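Side-chain contacts in GDP-mannose-dependent alpha-(1-6)-phosphatidylinositol monomannoside mannosyltransferase (Corynebacterium glutamicum, PDB 3OKP), which is a glycosyltransferase of the GT-B fold, with two Rossmann-like domains, modelled with guanosine-5'-diphosphate-alpha-d-mannose: residues I61-S66 with P72-A77; V90-A95 with A99-T104. One frame throughout, in Å; residues are numbered along the deposited sequence.

Interaction 1: I61-S66 with P72-A77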
ATOM      1  N   ILE A  61       2.153  24.805  -3.012  1.00 12.23           N
ATOM      2  CA  ILE A  61       1.375  25.823  -3.714  1.00 12.83           C
ATOM      3  C   ILE A  61      -0.034  25.278  -3.930  1.00 12.80           C
ATOM      4  O   ILE A  61      -0.229  24.303  -4.662  1.00 12.52           O
ATOM      5  CB  ILE A  61       2.026  26.227  -5.065  1.00 12.76           C
ATOM      6  CG1 ILE A  61       3.446  26.758  -4.832  1.00 13.36           C
ATOM      7  CG2 ILE A  61       1.160  27.257  -5.802  1.00 13.00           C
ATOM      8  CD1 ILE A  61       4.307  26.835  -6.086  1.00 13.35           C
ATOM      9  N   ARG A  62      -1.007  25.905  -3.276  1.00 13.22           N
ATOM     10  CA  ARG A  62      -2.382  25.420  -3.302  1.00 13.31           C
ATOM     11  C   ARG A  62      -3.194  25.995  -4.462  1.00 13.92           C
ATOM     12  O   ARG A  62      -3.296  27.215  -4.632  1.00 14.04           O
ATOM     13  CB  ARG A  62      -3.079  25.690  -1.965  1.00 13.72           C
ATOM     14  CG  ARG A  62      -2.556  24.858  -0.789  1.00 12.79           C
ATOM     15  CD  ARG A  62      -3.046  23.415  -0.839  1.00 11.74           C
ATOM     16  NE  ARG A  62      -2.587  22.645   0.317  1.00 11.25           N
ATOM     17  CZ  ARG A  62      -2.958  21.396   0.591  1.00 11.07           C
ATOM     18  NH1 ARG A  62      -3.805  20.754  -0.208  1.00 10.46           N
ATOM     19  NH2 ARG A  62      -2.481  20.787   1.668  1.00  9.85           N
ATOM     20  N   TRP A  63      -3.754  25.090  -5.261  1.00 14.05           N
ATOM     21  CA  TRP A  63      -4.684  25.427  -6.331  1.00 14.75           C
ATOM     22  C   TRP A  63      -6.068  25.612  -5.691  1.00 15.42           C
ATOM     23  O   TRP A  63      -6.583  24.685  -5.060  1.00 15.34           O
ATOM     24  CB  TRP A  63      -4.670  24.303  -7.377  1.00 14.49           C
ATOM     25  CG  TRP A  63      -5.490  24.517  -8.634  1.00 14.87           C
ATOM     26  CD1 TRP A  63      -6.467  23.689  -9.114  1.00 15.24           C
ATOM     27  CD2 TRP A  63      -5.380  25.596  -9.581  1.00 15.29           C
ATOM     28  NE1 TRP A  63      -6.981  24.188 -10.287  1.00 15.47           N
ATOM     29  CE2 TRP A  63      -6.334  25.355 -10.597  1.00 15.82           C
ATOM     30  CE3 TRP A  63      -4.575  26.741  -9.666  1.00 15.11           C
ATOM     31  CZ2 TRP A  63      -6.509  26.222 -11.687  1.00 15.88           C
ATOM     32  CZ3 TRP A  63      -4.753  27.606 -10.750  1.00 15.74           C
ATOM     33  CH2 TRP A  63      -5.711  27.338 -11.746  1.00 15.88           C
ATOM     34  N   PRO A  64      -6.662  26.818  -5.829  1.00 16.21           N
ATOM     35  CA  PRO A  64      -7.897  27.163  -5.108  1.00 17.16           C
ATOM     36  C   PRO A  64      -9.156  26.488  -5.670  1.00 17.59           C
ATOM     37  O   PRO A  64     -10.230  27.097  -5.696  1.00 18.19           O
ATOM     38  CB  PRO A  64      -7.980  28.684  -5.276  1.00 17.69           C
ATOM     39  CG  PRO A  64      -7.331  28.935  -6.599  1.00 17.35           C
ATOM     40  CD  PRO A  64      -6.204  27.929  -6.685  1.00 16.44           C
ATOM     41  N   ARG A  65      -9.007  25.243  -6.113  1.00 17.43           N
ATOM     42  CA  ARG A  65     -10.109  24.432  -6.615  1.00 17.95           C
ATOM     43  C   ARG A  65     -10.186  23.125  -5.833  1.00 17.47           C
ATOM     44  O   ARG A  65      -9.159  22.552  -5.459  1.00 16.99           O
ATOM     45  CB  ARG A  65      -9.923  24.132  -8.106  1.00 18.05           C
ATOM     46  CG  ARG A  65     -10.274  25.277  -9.051  1.00 20.03           C
ATOM     47  CD  ARG A  65     -11.787  25.452  -9.167  1.00 22.93           C
ATOM     48  NE  ARG A  65     -12.193  26.052 -10.438  1.00 25.12           N
ATOM     49  CZ  ARG A  65     -12.277  27.360 -10.665  1.00 26.43           C
ATOM     50  NH1 ARG A  65     -12.666  27.801 -11.856  1.00 27.21           N
ATOM     51  NH2 ARG A  65     -11.973  28.228  -9.708  1.00 27.04           N
ATOM     52  N   SER A  66     -11.412  22.663  -5.599  1.00 17.52           N
ATOM     53  CA  SER A  66     -11.677  21.433  -4.854  1.00 17.17           C
ATOM     54  C   SER A  66     -11.130  20.185  -5.559  1.00 16.22           C
ATOM     55  O   SER A  66     -10.748  19.207  -4.905  1.00 15.75           O
ATOM     56  CB  SER A  66     -13.183  21.292  -4.614  1.00 18.08           C
ATOM     57  OG  SER A  66     -13.465  20.180  -3.788  1.00 19.22           O
ATOM     58  N   PRO A  72      -6.846  24.007 -19.453  1.00 11.79           N
ATOM     59  CA  PRO A  72      -5.905  25.069 -19.838  1.00 11.88           C
ATOM     60  C   PRO A  72      -5.434  25.952 -18.676  1.00 11.70           C
ATOM     61  O   PRO A  72      -4.248  26.278 -18.606  1.00 11.54           O
ATOM     62  CB  PRO A  72      -6.704  25.892 -20.853  1.00 12.49           C
ATOM     63  CG  PRO A  72      -7.651  24.918 -21.448  1.00 12.62           C
ATOM     64  CD  PRO A  72      -8.041  24.007 -20.319  1.00 12.32           C
ATOM     65  N   THR A  73      -6.343  26.327 -17.776  1.00 11.76           N
ATOM     66  CA  THR A  73      -5.987  27.186 -16.638  1.00 12.01           C
ATOM     67  C   THR A  73      -5.045  26.487 -15.655  1.00 11.45           C
ATOM     68  O   THR A  73      -4.081  27.091 -15.182  1.00 11.16           O
ATOM     69  CB  THR A  73      -7.227  27.723 -15.886  1.00 12.45           C
ATOM     70  OG1 THR A  73      -8.104  26.638 -15.563  1.00 12.83           O
ATOM     71  CG2 THR A  73      -7.976  28.751 -16.739  1.00 13.25           C
ATOM     72  N   THR A  74      -5.325  25.217 -15.359  1.00 11.17           N
ATOM     73  CA  THR A  74      -4.458  24.413 -14.490  1.00 10.85           C
ATOM     74  C   THR A  74      -3.076  24.223 -15.120  1.00 10.70           C
ATOM     75  O   THR A  74      -2.054  24.373 -14.445  1.00 10.49           O
ATOM     76  CB  THR A  74      -5.072  23.028 -14.178  1.00 10.52           C
ATOM     77  OG1 THR A  74      -6.406  23.187 -13.679  1.00 11.01           O
ATOM     78  CG2 THR A  74      -4.241  22.297 -13.133  1.00 10.39           C
ATOM     79  N   ALA A  75      -3.056  23.898 -16.412  1.00 10.95           N
ATOM     80  CA  ALA A  75      -1.809  23.709 -17.156  1.00 11.11           C
ATOM     81  C   ALA A  75      -0.965  24.987 -17.189  1.00 11.59           C
ATOM     82  O   ALA A  75       0.259  24.922 -17.065  1.00 11.35           O
ATOM     83  CB  ALA A  75      -2.098  23.219 -18.567  1.00 11.44           C
ATOM     84  N   HIS A  76      -1.628  26.134 -17.352  1.00 12.11           N
ATOM     85  CA  HIS A  76      -0.968  27.448 -17.349  1.00 12.91           C
ATOM     86  C   HIS A  76      -0.294  27.727 -16.008  1.00 12.69           C
ATOM     87  O   HIS A  76       0.853  28.185 -15.964  1.00 12.88           O
ATOM     88  CB  HIS A  76      -1.972  28.566 -17.677  1.00 13.43           C
ATOM     89  CG  HIS A  76      -1.367  29.938 -17.709  1.00 14.53           C
ATOM     90  ND1 HIS A  76      -1.166  30.635 -18.881  1.00 15.55           N
ATOM     91  CD2 HIS A  76      -0.919  30.742 -16.714  1.00 15.54           C
ATOM     92  CE1 HIS A  76      -0.623  31.809 -18.607  1.00 16.27           C
ATOM     93  NE2 HIS A  76      -0.460  31.897 -17.300  1.00 15.92           N
ATOM     94  N   ALA A  77      -1.020  27.454 -14.923  1.00 12.36           N
ATOM     95  CA  ALA A  77      -0.516  27.660 -13.571  1.00 12.29           C
ATOM     96  C   ALA A  77       0.673  26.747 -13.282  1.00 11.95           C
ATOM     97  O   ALA A  77       1.656  27.177 -12.675  1.00 11.85           O
ATOM     98  CB  ALA A  77      -1.623  27.439 -12.550  1.00 12.09           C
TER
HETATM   99  O   HOH W   1      -8.710  22.241 -11.971  1.00 10.90           O
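Trp-63, on the edge strand 59-63 of the sheet, reaches to helix 72-84, meeting Thr-73, Thr-74 and Ala-77 in the N-terminal Rossmann-like domain of a GT-B glycosyltransferase. The strand and helix segments run almost antiparallel, at 171°, and their axes stay 11.2 Å apart, a gap that the indole spans. Its CG lies anti to the backbone N (chi1 -175°), and with CB already directed at the helix this extends the ring system across the space.

The tight part lies along the six-membered ring. Trp-63 CZ3 packs on the methyl CB of Ala-77 at 3.6 Å, one helical turn beyond Thr-73, whose carbonyl O lies 3.8 Å from Trp-63 CH2. These partners approach obliquely, neither squarely over the face nor at the edge. Phe-40 of strand 37-42 also meets the indole, with ring planes about 65° apart, and touches Thr-74 and Ala-77 too, so it backs the contact from the sheet.

The side chain of the exposed Thr-73 fits more loosely: its OG1 comes no nearer than 4.2 Å to Trp-63 CZ2. Polar linkage across the segments is indirect. Thr-74 OG1 lies 3.6 Å from Trp-63 NE1 without a direct bond between them, and is also hydrogen-bonded to Thr-71 OG1 and Leu-69 O, which tie it to the loop before the helix. A water spans the two groups: it sits in the indole plane at the ring edge, accepts from Trp-63 NE1 at 3.1 Å, and is hydrogen-bonded to Thr-74 OG1 at 3.0 Å.

Interaction 2: V90-A95 with A99-T104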
ATOM      1  N   VAL A  90       8.905  17.069 -13.379  1.00 10.37           N
ATOM      2  CA  VAL A  90       7.486  17.185 -13.066  1.00  9.88           C
ATOM      3  C   VAL A  90       6.942  15.789 -12.777  1.00  9.76           C
ATOM      4  O   VAL A  90       6.980  14.902 -13.637  1.00  9.95           O
ATOM      5  CB  VAL A  90       6.690  17.878 -14.203  1.00 10.03           C
ATOM      6  CG1 VAL A  90       5.187  17.864 -13.913  1.00  9.43           C
ATOM      7  CG2 VAL A  90       7.171  19.305 -14.384  1.00 10.07           C
ATOM      8  N   TRP A  91       6.461  15.605 -11.552  1.00  9.40           N
ATOM      9  CA  TRP A  91       5.977  14.313 -11.093  1.00  9.24           C
ATOM     10  C   TRP A  91       4.474  14.367 -10.833  1.00  9.18           C
ATOM     11  O   TRP A  91       4.020  15.015  -9.888  1.00  8.98           O
ATOM     12  CB  TRP A  91       6.748  13.879  -9.836  1.00  9.21           C
ATOM     13  CG  TRP A  91       6.347  12.551  -9.240  1.00  8.99           C
ATOM     14  CD1 TRP A  91       5.702  11.519  -9.868  1.00  8.86           C
ATOM     15  CD2 TRP A  91       6.611  12.101  -7.904  1.00  8.87           C
ATOM     16  NE1 TRP A  91       5.529  10.468  -8.998  1.00  8.87           N
ATOM     17  CE2 TRP A  91       6.080  10.795  -7.788  1.00  8.77           C
ATOM     18  CE3 TRP A  91       7.237  12.677  -6.788  1.00  9.09           C
ATOM     19  CZ2 TRP A  91       6.155  10.055  -6.602  1.00  9.16           C
ATOM     20  CZ3 TRP A  91       7.312  11.939  -5.606  1.00  9.21           C
ATOM     21  CH2 TRP A  91       6.772  10.641  -5.526  1.00  9.18           C
ATOM     22  N   PHE A  92       3.711  13.701 -11.695  1.00  9.32           N
ATOM     23  CA  PHE A  92       2.279  13.533 -11.480  1.00  9.69           C
ATOM     24  C   PHE A  92       2.076  12.365 -10.521  1.00  9.94           C
ATOM     25  O   PHE A  92       2.319  11.206 -10.876  1.00  9.78           O
ATOM     26  CB  PHE A  92       1.541  13.306 -12.805  1.00  9.59           C
ATOM     27  CG  PHE A  92       1.652  14.462 -13.767  1.00  9.71           C
ATOM     28  CD1 PHE A  92       0.806  15.562 -13.654  1.00  9.44           C
ATOM     29  CD2 PHE A  92       2.606  14.452 -14.780  1.00  9.50           C
ATOM     30  CE1 PHE A  92       0.911  16.638 -14.536  1.00  9.36           C
ATOM     31  CE2 PHE A  92       2.716  15.520 -15.665  1.00 10.06           C
ATOM     32  CZ  PHE A  92       1.867  16.617 -15.542  1.00  9.65           C
ATOM     33  N   GLY A  93       1.649  12.691  -9.300  1.00 10.26           N
ATOM     34  CA  GLY A  93       1.484  11.710  -8.226  1.00 11.00           C
ATOM     35  C   GLY A  93       0.547  10.573  -8.580  1.00 11.44           C
ATOM     36  O   GLY A  93       0.701   9.452  -8.088  1.00 11.79           O
ATOM     37  N   ALA A  94      -0.433  10.878  -9.426  1.00 11.74           N
ATOM     38  CA  ALA A  94      -1.318   9.879 -10.004  1.00 12.22           C
ATOM     39  C   ALA A  94      -1.415  10.172 -11.493  1.00 12.50           C
ATOM     40  O   ALA A  94      -1.671  11.310 -11.893  1.00 12.65           O
ATOM     41  CB  ALA A  94      -2.690   9.924  -9.341  1.00 12.45           C
ATOM     42  N   ALA A  95      -1.190   9.146 -12.310  1.00 12.85           N
ATOM     43  CA  ALA A  95      -1.087   9.309 -13.761  1.00 13.00           C
ATOM     44  C   ALA A  95      -2.391   9.766 -14.417  1.00 13.28           C
ATOM     45  O   ALA A  95      -2.417  10.789 -15.103  1.00 13.33           O
ATOM     46  CB  ALA A  95      -0.576   8.021 -14.406  1.00 13.16           C
ATOM     47  N   ALA A  99      -1.721  13.527 -15.694  1.00 10.99           N
ATOM     48  CA  ALA A  99      -0.534  13.404 -16.547  1.00 10.93           C
ATOM     49  C   ALA A  99      -0.814  13.675 -18.030  1.00 11.29           C
ATOM     50  O   ALA A  99       0.097  13.638 -18.855  1.00 11.20           O
ATOM     51  CB  ALA A  99       0.138  12.045 -16.356  1.00 10.93           C
ATOM     52  N   LEU A 100      -2.074  13.957 -18.363  1.00 11.47           N
ATOM     53  CA  LEU A 100      -2.425  14.463 -19.691  1.00 12.12           C
ATOM     54  C   LEU A 100      -1.900  15.891 -19.907  1.00 12.20           C
ATOM     55  O   LEU A 100      -1.952  16.415 -21.018  1.00 12.79           O
ATOM     56  CB  LEU A 100      -3.939  14.392 -19.932  1.00 12.36           C
ATOM     57  CG  LEU A 100      -4.570  13.000 -20.082  1.00 12.67           C
ATOM     58  CD1 LEU A 100      -6.094  13.078 -19.966  1.00 13.44           C
ATOM     59  CD2 LEU A 100      -4.163  12.324 -21.387  1.00 13.04           C
ATOM     60  N   MET A 101      -1.389  16.502 -18.836  1.00 12.06           N
ATOM     61  CA  MET A 101      -0.735  17.813 -18.898  1.00 12.18           C
ATOM     62  C   MET A 101       0.787  17.696 -19.073  1.00 12.20           C
ATOM     63  O   MET A 101       1.510  18.689 -18.952  1.00 12.16           O
ATOM     64  CB  MET A 101      -1.039  18.631 -17.635  1.00 11.99           C
ATOM     65  CG  MET A 101      -2.517  18.930 -17.389  1.00 11.92           C
ATOM     66  SD  MET A 101      -2.778  20.241 -16.165  1.00 12.44           S
ATOM     67  CE  MET A 101      -2.180  19.461 -14.662  1.00 11.25           C
ATOM     68  N   ALA A 102       1.272  16.488 -19.362  1.00 12.26           N
ATOM     69  CA  ALA A 102       2.715  16.243 -19.494  1.00 12.27           C
ATOM     70  C   ALA A 102       3.348  17.003 -20.664  1.00 12.79           C
ATOM     71  O   ALA A 102       4.495  17.451 -20.575  1.00 12.89           O
ATOM     72  CB  ALA A 102       3.000  14.754 -19.604  1.00 12.38           C
ATOM     73  N   GLY A 103       2.595  17.146 -21.754  1.00 12.94           N
ATOM     74  CA  GLY A 103       3.028  17.944 -22.902  1.00 13.49           C
ATOM     75  C   GLY A 103       3.349  19.380 -22.523  1.00 13.54           C
ATOM     76  O   GLY A 103       4.394  19.909 -22.905  1.00 13.83           O
ATOM     77  N   THR A 104       2.452  19.999 -21.757  1.00 13.27           N
ATOM     78  CA  THR A 104       2.632  21.364 -21.251  1.00 13.54           C
ATOM     79  C   THR A 104       3.872  21.472 -20.362  1.00 13.37           C
ATOM     80  O   THR A 104       4.597  22.469 -20.419  1.00 13.68           O
ATOM     81  CB  THR A 104       1.386  21.843 -20.464  1.00 13.30           C
ATOM     82  OG1 THR A 104       0.236  21.801 -21.318  1.00 13.87           O
ATOM     83  CG2 THR A 104       1.569  23.271 -19.940  1.00 13.58           C
TER
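Phe-92 turns one ring face to the backbone of Ala-99, in the beta-alpha-beta unit formed by strand 89-92, helix 102-107 and strand 112-116. The evidence for a CH-pi contact is specific: Ala-99 CA stands 3.7 Å from the centroid of the Phe-92 ring and only 10° off its normal. The Ala-99 methyl adds to this, with CB 3.8 Å from Phe-92 CD2.

The far end of the ring meets the start of the helix. Phe-92 CZ is 3.8 Å from the carbonyl C of Met-101, the N-cap residue, while Phe-92 CE2 packs 4.0 Å from Ala-102 CB. The Met-101 side chain crosses the phenylalanine at about a right angle, and its bend at chi3 (-67°) brings the terminal methyl CE back to within 4.2 Å of Phe-92 CE1.

Further out, other parts of the fold hold this shell in place. Val-113 of the neighbouring strand 112-116 touches both Phe-92 and Ala-102, and Ile-137 of helix 128-140 packs on Ala-99. Ala-95 lies against Ala-115 of strand 112-116. Just before the helix, Ala-102 N donates to Ala-99 O at 3.1 Å, which ties the residue over the ring face to the first residue of the helix. The connecting loop is closed by a backbone bond, Ala-99 N to Ala-95 O, 2.9 Å long with an N-H...O angle of 154°.

In the fold
Interactions 1 and 2 each join a strand of the same seven-stranded parallel sheet to the helix that follows it, one after the other along the chain. Strand 59-63 lies at the sheet margin, and its contact is partly buried, burying 159 Å² summed over both sides, with a water-mediated polar element. Strand 89-92 runs between two neighbours, and its contact is buried, buries 243 Å², and combines apolar and CH-pi packing with a direct backbone bond. The two meet through helix 72-84: Thr-74 CG2 lies 3.8 Å from Met-101 CE, and Ala-75 O lies 3.6 Å from Thr-104 CG2, so the helix of interaction 1 packs against the second segment of interaction 2.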